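Local coordinates for Alpha/beta hydrolase fold protein (Nakamurella multipartita, PDB 4Y7D), which is an alpha/beta hydrolase fold protein that probably acts as a hydrolase, at residues H180-K183 / E184-A187; M194-P197 / D198-R201. One frame throughout, in Å; residues are numbered along the deposited sequence.

Interaction 1: H180-K183 / E184-A187; sequences HLSK and EHVA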
loop_
_atom_site.group_PDB
_atom_site.type_symbol
_atom_site.label_atom_id
_atom_site.label_comp_id
_atom_site.label_asym_id
_atom_site.label_seq_id
_atom_site.Cartn_x
_atom_site.Cartn_y
_atom_site.Cartn_z
ATOM N N HIS A 180 -12.336 -2.872 -13.253
ATOM C CA HIS A 180 -12.990 -3.365 -14.471
ATOM C C HIS A 180 -14.464 -2.997 -14.495
ATOM O O HIS A 180 -15.241 -3.634 -15.215
ATOM C CB HIS A 180 -12.874 -4.890 -14.513
ATOM C CG HIS A 180 -11.482 -5.392 -14.730
ATOM N ND1 HIS A 180 -10.747 -5.087 -15.859
ATOM C CD2 HIS A 180 -10.716 -6.231 -13.998
ATOM C CE1 HIS A 180 -9.572 -5.690 -15.792
ATOM N NE2 HIS A 180 -9.532 -6.401 -14.682
ATOM N N LEU A 181 -14.860 -1.957 -13.767
ATOM C CA LEU A 181 -16.256 -1.559 -13.681
ATOM C C LEU A 181 -16.807 -0.967 -14.975
ATOM O O LEU A 181 -16.078 -0.348 -15.758
ATOM C CB LEU A 181 -16.454 -0.541 -12.552
ATOM C CG LEU A 181 -16.095 -0.938 -11.111
ATOM C CD1 LEU A 181 -16.330 0.218 -10.187
ATOM C CD2 LEU A 181 -16.919 -2.124 -10.625
ATOM N N SER A 182 -18.116 -1.143 -15.165
ATOM C CA SER A 182 -18.858 -0.463 -16.215
ATOM C C SER A 182 -18.808 1.045 -15.981
ATOM O O SER A 182 -18.648 1.496 -14.865
ATOM C CB SER A 182 -20.319 -0.906 -16.215
ATOM O OG SER A 182 -21.028 -0.389 -15.083
ATOM N N LYS A 183 -19.018 1.813 -17.040
ATOM C CA LYS A 183 -19.129 3.273 -16.974
ATOM C C LYS A 183 -20.108 3.668 -15.875
ATOM O O LYS A 183 -19.862 4.570 -15.072
ATOM C CB LYS A 183 -19.647 3.796 -18.320
ATOM C CG LYS A 183 -19.230 5.199 -18.727
ATOM C CD LYS A 183 -19.553 5.434 -20.208
ATOM C CE LYS A 183 -18.737 4.537 -21.155
ATOM N NZ LYS A 183 -17.258 4.748 -21.068
ATOM N N GLU A 184 -21.251 2.974 -15.868
ATOM C CA GLU A 184 -22.347 3.275 -14.951
ATOM C C GLU A 184 -21.924 3.025 -13.487
ATOM O O GLU A 184 -22.181 3.846 -12.591
ATOM C CB GLU A 184 -23.594 2.446 -15.344
ATOM C CG GLU A 184 -24.258 2.853 -16.675
ATOM C CD GLU A 184 -23.563 2.309 -17.936
ATOM O OE1 GLU A 184 -22.580 1.534 -17.828
ATOM O OE2 GLU A 184 -24.035 2.665 -19.067
ATOM N N HIS A 185 -21.233 1.918 -13.255
ATOM C CA HIS A 185 -20.757 1.604 -11.914
ATOM C C HIS A 185 -19.623 2.509 -11.450
ATOM O O HIS A 185 -19.573 2.871 -10.272
ATOM C CB HIS A 185 -20.408 0.127 -11.806
ATOM C CG HIS A 185 -21.617 -0.754 -11.811
ATOM N ND1 HIS A 185 -21.588 -2.070 -12.217
ATOM C CD2 HIS A 185 -22.907 -0.479 -11.515
ATOM C CE1 HIS A 185 -22.802 -2.583 -12.126
ATOM N NE2 HIS A 185 -23.620 -1.635 -11.711
ATOM N N VAL A 186 -18.727 2.881 -12.367
ATOM C CA VAL A 186 -17.687 3.892 -12.059
ATOM C C VAL A 186 -18.417 5.159 -11.564
ATOM O O VAL A 186 -18.061 5.714 -10.519
ATOM C CB VAL A 186 -16.772 4.237 -13.270
ATOM C CG1 VAL A 186 -15.869 5.456 -12.993
ATOM C CG2 VAL A 186 -15.908 3.057 -13.648
ATOM N N ALA A 187 -19.432 5.624 -12.302
ATOM C CA ALA A 187 -20.139 6.863 -11.919
ATOM C C ALA A 187 -20.808 6.748 -10.554
ATOM O O ALA A 187 -20.776 7.687 -9.755
ATOM C CB ALA A 187 -21.148 7.253 -12.977
HETATM O O HOH W 1 -19.474 -3.093 -13.473
#
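S182 caps the start of helix 183-194 by receiving the backbone N-H of H185 on its hydroxyl, with OG 3.0 Å from H185 N and an N-H...O angle of 159°. Serine suits an N-cap because its oxygen is one bond beyond CB and, at chi1 71°, sits between its own backbone N and carbonyl carbon, where it can turn back to the first helical turn. Followed outward, the H185 side chain runs past this oxygen: CB lies 3.4 Å from S182 OG, CG lies 3.3 Å from it, and the ring passes it obliquely, CD2 and CE1 only at the margin of contact. At the ring edge, ND1 meets a water in the ring plane at 2.7 Å, and that water also accepts from S182 N. Helical bonding begins with V186 N to S182 O at 2.9 Å. The residues flanking this turn, L181 before the cap and V186 in the helix, form a hydrophobic staple, L181 CB being 3.8 Å from V186 CG2. L181 also packs on A249, A275 and T277, so this surface helix start, reached from helix 167-177, leans on loops that follow strands 242-247 and 269-273.

Interaction 2: M194-P197 / D198-R201; sequences MADP and DKER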
loop_
_atom_site.group_PDB
_atom_site.type_symbol
_atom_site.label_atom_id
_atom_site.label_comp_id
_atom_site.label_asym_id
_atom_site.label_seq_id
_atom_site.Cartn_x
_atom_site.Cartn_y
_atom_site.Cartn_z
HETATM N N MSE A 194 -17.486 11.478 -3.852
HETATM C CA MSE A 194 -17.721 12.927 -3.767
HETATM C C MSE A 194 -18.689 13.290 -2.644
HETATM O O MSE A 194 -18.811 14.468 -2.302
HETATM C CB MSE A 194 -18.265 13.470 -5.085
HETATM C CG MSE A 194 -17.354 13.289 -6.305
HETATM SE SE MSE A 194 -15.486 13.747 -5.979
HETATM C CE MSE A 194 -15.737 15.695 -5.936
ATOM N N ALA A 195 -19.367 12.309 -2.044
ATOM C CA ALA A 195 -20.209 12.558 -0.876
ATOM C C ALA A 195 -19.527 12.272 0.457
ATOM O O ALA A 195 -20.100 12.527 1.509
ATOM C CB ALA A 195 -21.480 11.721 -0.981
ATOM N N ASP A 196 -18.323 11.745 0.433
ATOM C CA ASP A 196 -17.592 11.410 1.659
ATOM C C ASP A 196 -16.212 12.035 1.572
ATOM O O ASP A 196 -15.333 11.493 0.894
ATOM C CB ASP A 196 -17.510 9.881 1.835
ATOM C CG ASP A 196 -16.741 9.463 3.113
ATOM O OD1 ASP A 196 -15.949 10.225 3.684
ATOM O OD2 ASP A 196 -16.903 8.324 3.537
ATOM N N PRO A 197 -15.988 13.128 2.301
ATOM C CA PRO A 197 -14.725 13.862 2.224
ATOM C C PRO A 197 -13.486 13.009 2.470
ATOM O O PRO A 197 -12.451 13.264 1.875
ATOM C CB PRO A 197 -14.868 14.952 3.309
ATOM C CG PRO A 197 -16.338 15.079 3.531
ATOM C CD PRO A 197 -16.920 13.722 3.274
ATOM N N ASP A 198 -13.575 11.971 3.304
ATOM C CA ASP A 198 -12.396 11.123 3.575
ATOM C C ASP A 198 -12.050 10.288 2.376
ATOM O O ASP A 198 -10.862 10.095 2.053
ATOM C CB ASP A 198 -12.608 10.222 4.802
ATOM C CG ASP A 198 -12.741 11.018 6.097
ATOM O OD1 ASP A 198 -12.163 12.103 6.193
ATOM O OD2 ASP A 198 -13.438 10.556 7.017
ATOM N N LYS A 199 -13.085 9.784 1.702
ATOM C CA LYS A 199 -12.878 8.999 0.498
ATOM C C LYS A 199 -12.324 9.858 -0.618
ATOM O O LYS A 199 -11.426 9.406 -1.361
ATOM C CB LYS A 199 -14.157 8.310 0.048
ATOM C CG LYS A 199 -14.554 7.152 0.938
ATOM C CD LYS A 199 -15.783 6.419 0.442
ATOM C CE LYS A 199 -15.984 5.150 1.255
ATOM N NZ LYS A 199 -16.952 5.484 2.313
ATOM N N GLU A 200 -12.835 11.088 -0.736
ATOM C CA GLU A 200 -12.371 11.998 -1.800
ATOM C C GLU A 200 -10.900 12.317 -1.583
ATOM O O GLU A 200 -10.084 12.223 -2.508
ATOM C CB GLU A 200 -13.195 13.296 -1.810
ATOM C CG GLU A 200 -12.746 14.293 -2.888
ATOM C CD GLU A 200 -13.581 15.537 -2.945
ATOM O OE1 GLU A 200 -14.671 15.618 -2.303
ATOM O OE2 GLU A 200 -13.161 16.461 -3.666
ATOM N N ARG A 201 -10.563 12.707 -0.361
ATOM C CA ARG A 201 -9.196 13.059 -0.042
ATOM C C ARG A 201 -8.259 11.887 -0.295
ATOM O O ARG A 201 -7.191 12.076 -0.906
ATOM C CB ARG A 201 -9.078 13.536 1.409
ATOM C CG ARG A 201 -7.639 13.783 1.824
ATOM C CD ARG A 201 -7.513 14.380 3.221
ATOM N NE ARG A 201 -8.346 13.672 4.197
ATOM C CZ ARG A 201 -8.425 14.001 5.483
ATOM N NH1 ARG A 201 -9.217 13.313 6.274
ATOM N NH2 ARG A 201 -7.694 15.000 5.978
HETATM O O HOH W 2 -17.174 16.644 -2.755
HETATM O O HOH W 3 -16.216 11.101 6.124
#
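D196 grips the first turn of helix 197-209 with both carboxylate oxygens. OD1 accepts the backbone N-H of D198 at 3.0 Å, a bent bond of 138° that arrives on the anti side, tilted out of the carboxylate plane. OD2 forms a salt bridge with K199 NZ at 3.1 Å, also met on the anti side. Two torsions bring the pair together: D196 carries CG anti to its backbone N (chi1 180°), while K199 runs extended until chi4, where a turn to 96° brings the ammonium toward OD2. With an alanine here, D198 N would probably lose its cap and the K199 ammonium its nearby counter-charge. The backbone carbonyl of D196 adds a third hold, taking E200 N at 3.0 Å.

This is an N-cap followed by proline, in the helical region inserted between strands 124-130 and 242-247, where alpha/beta hydrolases commonly carry their cap. Proline suits the first helical position: P197 needs no N-H there, its ring fits the helical phi, and its carbonyl still accepts R201 N.

Farther out, a water donates to D196 OD1 and, weakly, to D198 OD2, bridging two carboxylates whose like charges probably repel, a strain its hydrogens may ease. R201 has two conformers; in one, NH1 makes a salt bridge to D198 OD1 at 3.2 Å with a weak hydrogen bond, a pairing that is therefore doubtful. Beyond the cap, the selenomethionine M194 lays its CE 3.5 Å from E200 OE2; its bent, flexible chain can fold against the extended glutamate, whose CD lies 4.0 Å from SE. Behind this pair stands helix 167-177, where M194 packs on E168 and V171 and E200 on P167.

Interactions 1 and 2 follow in series along the chain: interaction 1 opens helix 183-194, and interaction 2 leads from the end of that helix into helix 197-209. Their centres are 18 Å apart and their nearest atoms about 7 Å, so they do not touch. The two caps differ in reach: the serine hydroxyl bonds the N-H of the third helical residue, the longer aspartate side chain that of the second. Helix 167-177 comes before interaction 1 in the chain and packs against interaction 2. The sodium ion bound at A176 and G179 belongs to the neighbourhood of interaction 1, about 6 Å from the side chain of V186.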